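PDB 3ZID: tubulin-like protein CetZ from Methanosaeta thermophila, which binds GTP, is a probable GTPase of the tubulin/FtsZ superfamily, and is thought to help control archaeal cell shape. Local coordinates for residues M1-M6 against D102-F107; D18-Q23 against Q199-L204. All coordinates share one frame; numbering follows the deposited sequence.

Contact 1 (M1-M6 against D102-F107); sequences MLNVLM and DFDLIF
Leu-5 lays its CB over the centre of the Phe-103 ring, 3.6 Å from the centroid and almost on the ring normal, a CH-pi contact. With its CG anti to the backbone N (chi1 176°), Leu-5 carries its two methyls along the same ring, CD1 to CZ and CD2 to CE2. Leu-5 CD2 also reaches Ile-106 CG2 at 4.0 Å. An alanine in place of Phe-103 would probably open a gap beside Leu-5, whose CB would lose the ring it rests on and whose methyls would be less firmly held.

Where the strands begin, Asp-104 reaches across with its carboxylate to Asn-3. Asp-104 OD2 takes the Asn-3 backbone N at 2.9 Å, nearly straight at 171° but on the anti side and tilted from the carboxylate plane; the Asn-3 amide adds only a weak bond from ND2, while its OD1 goes to Arg-42. Asn-3 O accepts both Asp-104 N, at 2.8 Å, and Leu-105 N. Parallel pairing follows through Leu-5 N to Leu-105 O and Phe-107 N to Leu-5 O.

On the sheet face of Val-4 and Met-6, Val-4 CG1 and Met-6 CG both meet the edge of the Phe-107 ring near CD2, 4.0 Å away for Val-4. The chemistry is thus divided: a carboxylate clamps the start of these two central strands of the Rossmann-like GTPase sheet, and apolar side chains pack on both faces beyond it.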
loop_
_atom_site.group_PDB
_atom_site.type_symbol
_atom_site.label_atom_id
_atom_site.label_comp_id
_atom_site.label_asym_id
_atom_site.label_seq_id
_atom_site.Cartn_x
_atom_site.Cartn_y
_atom_site.Cartn_z
ATOM N N MET A 1 21.654 -6.843 9.570
ATOM C CA MET A 1 21.211 -7.868 10.509
ATOM C C MET A 1 19.810 -8.329 10.141
ATOM O O MET A 1 19.337 -9.386 10.558
ATOM C CB MET A 1 21.225 -7.292 11.926
ATOM C CG MET A 1 22.581 -7.379 12.605
ATOM S SD MET A 1 22.617 -6.561 14.203
ATOM C CE MET A 1 22.950 -4.882 13.673
ATOM N N LEU A 2 19.172 -7.540 9.296
ATOM C CA LEU A 2 17.764 -7.713 9.003
ATOM C C LEU A 2 17.633 -8.339 7.624
ATOM O O LEU A 2 18.177 -7.813 6.664
ATOM C CB LEU A 2 17.067 -6.354 9.048
ATOM C CG LEU A 2 15.540 -6.369 9.128
ATOM C CD1 LEU A 2 15.071 -7.247 10.276
ATOM C CD2 LEU A 2 15.007 -4.948 9.268
ATOM N N ASN A 3 16.966 -9.483 7.527
ATOM C CA ASN A 3 16.661 -10.061 6.222
ATOM C C ASN A 3 15.306 -9.579 5.736
ATOM O O ASN A 3 14.272 -9.931 6.304
ATOM C CB ASN A 3 16.665 -11.586 6.285
ATOM C CG ASN A 3 18.031 -12.146 6.608
ATOM O OD1 ASN A 3 18.898 -12.235 5.740
ATOM N ND2 ASN A 3 18.233 -12.518 7.867
ATOM N N VAL A 4 15.315 -8.788 4.670
ATOM C CA VAL A 4 14.097 -8.175 4.182
ATOM C C VAL A 4 13.772 -8.694 2.798
ATOM O O VAL A 4 14.633 -8.742 1.919
ATOM C CB VAL A 4 14.220 -6.632 4.127
ATOM C CG1 VAL A 4 12.875 -5.986 3.721
ATOM C CG2 VAL A 4 14.701 -6.091 5.468
ATOM N N LEU A 5 12.521 -9.073 2.601
ATOM C CA LEU A 5 12.060 -9.455 1.278
ATOM C C LEU A 5 11.035 -8.435 0.826
ATOM O O LEU A 5 10.103 -8.111 1.570
ATOM C CB LEU A 5 11.438 -10.860 1.319
ATOM C CG LEU A 5 10.816 -11.365 0.011
ATOM C CD1 LEU A 5 11.869 -11.475 -1.084
ATOM C CD2 LEU A 5 10.127 -12.717 0.215
ATOM N N MET A 6 11.203 -7.904 -0.379
ATOM C CA MET A 6 10.177 -7.028 -0.953
ATOM C C MET A 6 9.632 -7.621 -2.240
ATOM O O MET A 6 10.405 -7.962 -3.137
ATOM C CB MET A 6 10.714 -5.631 -1.181
ATOM C CG MET A 6 11.290 -5.048 0.109
ATOM S SD MET A 6 11.844 -3.357 -0.064
ATOM C CE MET A 6 10.297 -2.470 -0.008
ATOM N N ASP A 102 16.021 -17.153 4.320
ATOM C CA ASP A 102 15.091 -16.761 5.367
ATOM C C ASP A 102 14.936 -15.262 5.394
ATOM O O ASP A 102 15.829 -14.534 4.981
ATOM C CB ASP A 102 15.551 -17.244 6.747
ATOM C CG ASP A 102 15.123 -18.662 7.048
ATOM O OD1 ASP A 102 14.128 -19.130 6.458
ATOM O OD2 ASP A 102 15.780 -19.308 7.889
ATOM N N PHE A 103 13.779 -14.812 5.864
ATOM C CA PHE A 103 13.487 -13.393 5.989
ATOM C C PHE A 103 12.828 -13.105 7.308
ATOM O O PHE A 103 12.014 -13.890 7.784
ATOM C CB PHE A 103 12.582 -12.938 4.856
ATOM C CG PHE A 103 13.181 -13.161 3.522
ATOM C CD1 PHE A 103 14.214 -12.342 3.075
ATOM C CD2 PHE A 103 12.772 -14.223 2.741
ATOM C CE1 PHE A 103 14.798 -12.557 1.849
ATOM C CE2 PHE A 103 13.341 -14.441 1.520
ATOM C CZ PHE A 103 14.365 -13.606 1.068
ATOM N N ASP A 104 13.168 -11.957 7.879
ATOM C CA ASP A 104 12.546 -11.505 9.105
ATOM C C ASP A 104 11.378 -10.557 8.803
ATOM O O ASP A 104 10.463 -10.404 9.599
ATOM C CB ASP A 104 13.586 -10.785 9.955
ATOM C CG ASP A 104 14.890 -11.567 10.070
ATOM O OD1 ASP A 104 14.850 -12.751 10.480
ATOM O OD2 ASP A 104 15.952 -10.993 9.743
ATOM N N LEU A 105 11.429 -9.911 7.652
ATOM C CA LEU A 105 10.489 -8.849 7.340
ATOM C C LEU A 105 10.135 -8.920 5.862
ATOM O O LEU A 105 11.013 -8.924 5.002
ATOM C CB LEU A 105 11.131 -7.489 7.677
ATOM C CG LEU A 105 10.360 -6.215 7.341
ATOM C CD1 LEU A 105 9.036 -6.161 8.082
ATOM C CD2 LEU A 105 11.215 -4.996 7.701
ATOM N N ILE A 106 8.848 -8.956 5.562
ATOM C CA ILE A 106 8.411 -9.094 4.178
ATOM C C ILE A 106 7.412 -8.011 3.833
ATOM O O ILE A 106 6.405 -7.836 4.523
ATOM C CB ILE A 106 7.794 -10.517 3.906
ATOM C CG1 ILE A 106 8.766 -11.632 4.346
ATOM C CG2 ILE A 106 7.422 -10.681 2.437
ATOM C CD1 ILE A 106 8.224 -13.086 4.159
ATOM N N PHE A 107 7.709 -7.267 2.779
ATOM C CA PHE A 107 6.758 -6.309 2.233
ATOM C C PHE A 107 6.126 -6.862 0.986
ATOM O O PHE A 107 6.827 -7.304 0.081
ATOM C CB PHE A 107 7.434 -4.972 1.939
ATOM C CG PHE A 107 7.901 -4.251 3.183
ATOM C CD1 PHE A 107 6.988 -3.619 4.020
ATOM C CD2 PHE A 107 9.248 -4.228 3.531
ATOM C CE1 PHE A 107 7.404 -2.936 5.184
ATOM C CE2 PHE A 107 9.686 -3.542 4.677
ATOM C CZ PHE A 107 8.765 -2.913 5.516
#

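Contact 2 (D18-Q23 against Q199-L204)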
loop_
_atom_site.group_PDB
_atom_site.type_symbol
_atom_site.label_atom_id
_atom_site.label_comp_id
_atom_site.label_asym_id
_atom_site.label_seq_id
_atom_site.Cartn_x
_atom_site.Cartn_y
_atom_site.Cartn_z
ATOM N N ASP A 18 10.447 -1.120 -8.401
ATOM C CA ASP A 18 11.451 -0.503 -9.263
ATOM C C ASP A 18 11.928 0.836 -8.687
ATOM O O ASP A 18 13.133 1.110 -8.678
ATOM C CB ASP A 18 10.899 -0.315 -10.669
ATOM C CG ASP A 18 11.976 -0.370 -11.737
ATOM O OD1 ASP A 18 12.921 -1.177 -11.593
ATOM O OD2 ASP A 18 11.869 0.385 -12.726
ATOM N N ALA A 19 11.003 1.647 -8.173
ATOM C CA ALA A 19 11.389 2.901 -7.505
ATOM C C ALA A 19 12.229 2.640 -6.269
ATOM O O ALA A 19 13.113 3.430 -5.948
ATOM C CB ALA A 19 10.169 3.748 -7.129
ATOM N N VAL A 20 11.930 1.549 -5.565
ATOM C CA VAL A 20 12.718 1.146 -4.401
ATOM C C VAL A 20 14.150 0.815 -4.826
ATOM O O VAL A 20 15.108 1.285 -4.219
ATOM C CB VAL A 20 12.083 -0.037 -3.647
ATOM C CG1 VAL A 20 13.094 -0.672 -2.698
ATOM C CG2 VAL A 20 10.839 0.427 -2.883
ATOM N N ASN A 21 14.286 0.022 -5.881
ATOM C CA ASN A 21 15.593 -0.337 -6.411
ATOM C C ASN A 21 16.346 0.879 -6.937
ATOM O O ASN A 21 17.566 1.005 -6.740
ATOM C CB ASN A 21 15.457 -1.405 -7.504
ATOM C CG ASN A 21 15.161 -2.782 -6.933
ATOM O OD1 ASN A 21 15.643 -3.130 -5.862
ATOM N ND2 ASN A 21 14.344 -3.559 -7.633
ATOM N N ARG A 22 15.612 1.774 -7.590
ATOM C CA ARG A 22 16.181 3.012 -8.105
ATOM C C ARG A 22 16.875 3.782 -6.978
ATOM O O ARG A 22 18.080 4.053 -7.030
ATOM C CB ARG A 22 15.095 3.887 -8.750
ATOM C CG ARG A 22 15.661 5.073 -9.543
ATOM C CD ARG A 22 14.565 6.026 -10.017
ATOM N NE ARG A 22 13.989 6.778 -8.903
ATOM C CZ ARG A 22 12.699 6.794 -8.589
ATOM N NH1 ARG A 22 11.818 6.080 -9.300
ATOM N NH2 ARG A 22 12.291 7.523 -7.559
ATOM N N GLN A 23 16.112 4.075 -5.934
ATOM C CA GLN A 23 16.587 4.896 -4.841
ATOM C C GLN A 23 17.647 4.182 -4.016
ATOM O O GLN A 23 18.528 4.827 -3.430
ATOM C CB GLN A 23 15.412 5.321 -3.967
ATOM C CG GLN A 23 14.389 6.134 -4.728
ATOM C CD GLN A 23 13.286 6.641 -3.846
ATOM O OE1 GLN A 23 13.412 6.681 -2.619
ATOM N NE2 GLN A 23 12.163 6.975 -4.461
ATOM N N GLN A 199 10.519 6.015 -0.972
ATOM C CA GLN A 199 11.333 6.824 -0.069
ATOM C C GLN A 199 11.012 6.473 1.369
ATOM O O GLN A 199 11.912 6.230 2.186
ATOM C CB GLN A 199 11.040 8.294 -0.297
ATOM C CG GLN A 199 11.974 9.250 0.398
ATOM C CD GLN A 199 11.729 10.685 -0.067
ATOM O OE1 GLN A 199 10.603 11.047 -0.435
ATOM N NE2 GLN A 199 12.778 11.495 -0.069
ATOM N N ARG A 200 9.720 6.385 1.658
ATOM C CA ARG A 200 9.280 6.048 2.998
ATOM C C ARG A 200 9.644 4.627 3.409
ATOM O O ARG A 200 10.082 4.427 4.526
ATOM C CB ARG A 200 7.780 6.304 3.155
ATOM C CG ARG A 200 7.482 7.792 3.284
ATOM C CD ARG A 200 6.097 8.164 2.806
ATOM N NE ARG A 200 6.064 9.532 2.283
ATOM C CZ ARG A 200 5.135 10.423 2.588
ATOM N NH1 ARG A 200 4.146 10.115 3.433
ATOM N NH2 ARG A 200 5.204 11.634 2.066
ATOM N N LEU A 201 9.534 3.654 2.500
ATOM C CA LEU A 201 9.844 2.265 2.842
ATOM C C LEU A 201 11.334 2.089 3.129
ATOM O O LEU A 201 11.726 1.352 4.033
ATOM C CB LEU A 201 9.445 1.312 1.711
ATOM C CG LEU A 201 7.950 1.049 1.468
ATOM C CD1 LEU A 201 7.775 0.080 0.285
ATOM C CD2 LEU A 201 7.285 0.530 2.728
ATOM N N LEU A 202 12.151 2.742 2.306
ATOM C CA LEU A 202 13.599 2.699 2.482
ATOM C C LEU A 202 14.024 3.350 3.793
ATOM O O LEU A 202 14.896 2.836 4.491
ATOM C CB LEU A 202 14.303 3.330 1.287
ATOM C CG LEU A 202 14.296 2.383 0.085
ATOM C CD1 LEU A 202 14.764 3.109 -1.163
ATOM C CD2 LEU A 202 15.185 1.163 0.395
ATOM N N PHE A 203 13.384 4.456 4.140
ATOM C CA PHE A 203 13.623 5.115 5.421
ATOM C C PHE A 203 13.215 4.125 6.536
ATOM O O PHE A 203 13.960 3.915 7.495
ATOM C CB PHE A 203 12.810 6.424 5.471
ATOM C CG PHE A 203 13.096 7.320 6.660
ATOM C CD1 PHE A 203 13.982 6.956 7.651
ATOM C CD2 PHE A 203 12.465 8.551 6.764
ATOM C CE1 PHE A 203 14.229 7.802 8.743
ATOM C CE2 PHE A 203 12.700 9.398 7.843
ATOM C CZ PHE A 203 13.581 9.013 8.839
ATOM N N LEU A 204 12.041 3.515 6.410
ATOM C CA LEU A 204 11.569 2.543 7.410
ATOM C C LEU A 204 12.556 1.380 7.638
ATOM O O LEU A 204 12.860 1.020 8.772
ATOM C CB LEU A 204 10.208 1.994 7.009
ATOM C CG LEU A 204 9.598 0.902 7.901
ATOM C CD1 LEU A 204 9.446 1.394 9.339
ATOM C CD2 LEU A 204 8.249 0.426 7.321
#
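Gln-23 and Leu-202 meet where helix 10-30 passes helix 186-210, the two short axes 9.6 Å apart at closest and inclined by 60°. Leu-202 points from its helix toward the other, and its two methyls divide the work. Leu-202 CD1 bears on both the Val-20 backbone O and Gln-23 CB, 3.6 Å from the latter, so it lies against the last turn of segment 18-23 rather than against a single side chain. Leu-202 CD2 faces Val-20 CG1 at 4.2 Å. The other valine methyl, Val-20 CG2, is turned to Leu-201 CD1 at the looser distance of 4.4 Å.

Gln-23 is the side chain to follow outward. CB rests on Leu-202 CD1. CG stands anti to the carbonyl carbon (chi1 -61°), and the chain is extended beyond it, which carries the amide across to the backbone of Gln-199. Gln-23 CD comes within 4.0 Å of Gln-199 N. At the tip Gln-23 OE1 lies 3.3 Å from Gln-199 CA and 3.7 Å from Gln-199 CB; it also comes near Gln-199 N, but at a poor angle for a hydrogen bond. NE2 is the anchored end, donating to the backbone O of Thr-195 one turn earlier on helix 186-210. That bond holds the amide against the helix, while the contact between the two segments themselves is made by van der Waals packing.

Ala-198 fills in beside the contact, touching Ala-19, Val-20 and Gln-23. Next to Gln-23, Arg-22 reaches the same residue as its neighbour's amide, its NH2 hydrogen-bonding Thr-195 OG1. Helix 186-210 is the long central helix of the tubulin/FtsZ fold: here it packs on helix 10-30, which follows the first strand of the GTPase sheet, while Leu-201 touches Leu-234 of strand 232-238 and Leu-204 packs on strand 315-322, both in the second sheet.

Contacts 1 and 2 have centres 15 Å apart and share a hydrophobic seam. From contact 1, Met-6 puts its CE 3.6 Å from Leu-201 CD1 and its SD 4.0 Å from Val-20 CG1, touching both helices of contact 2. Beside it Phe-107 CZ meets Leu-204 CD2 at 3.8 Å. Helix 10-30 directly follows strand 3-9, and the GTP-binding residues Gln-11 to Arg-15 lie at its start, which is consistent with both contacts belonging to the framework that carries the nucleotide site. Neither reaches the nucleotide: the bound GDP is about 14 Å from the Met-6 side chain and about 11 Å from that of Leu-201. Gln-23 lies about 7 Å, side chain to side chain, from the GTP-binding Asn-194.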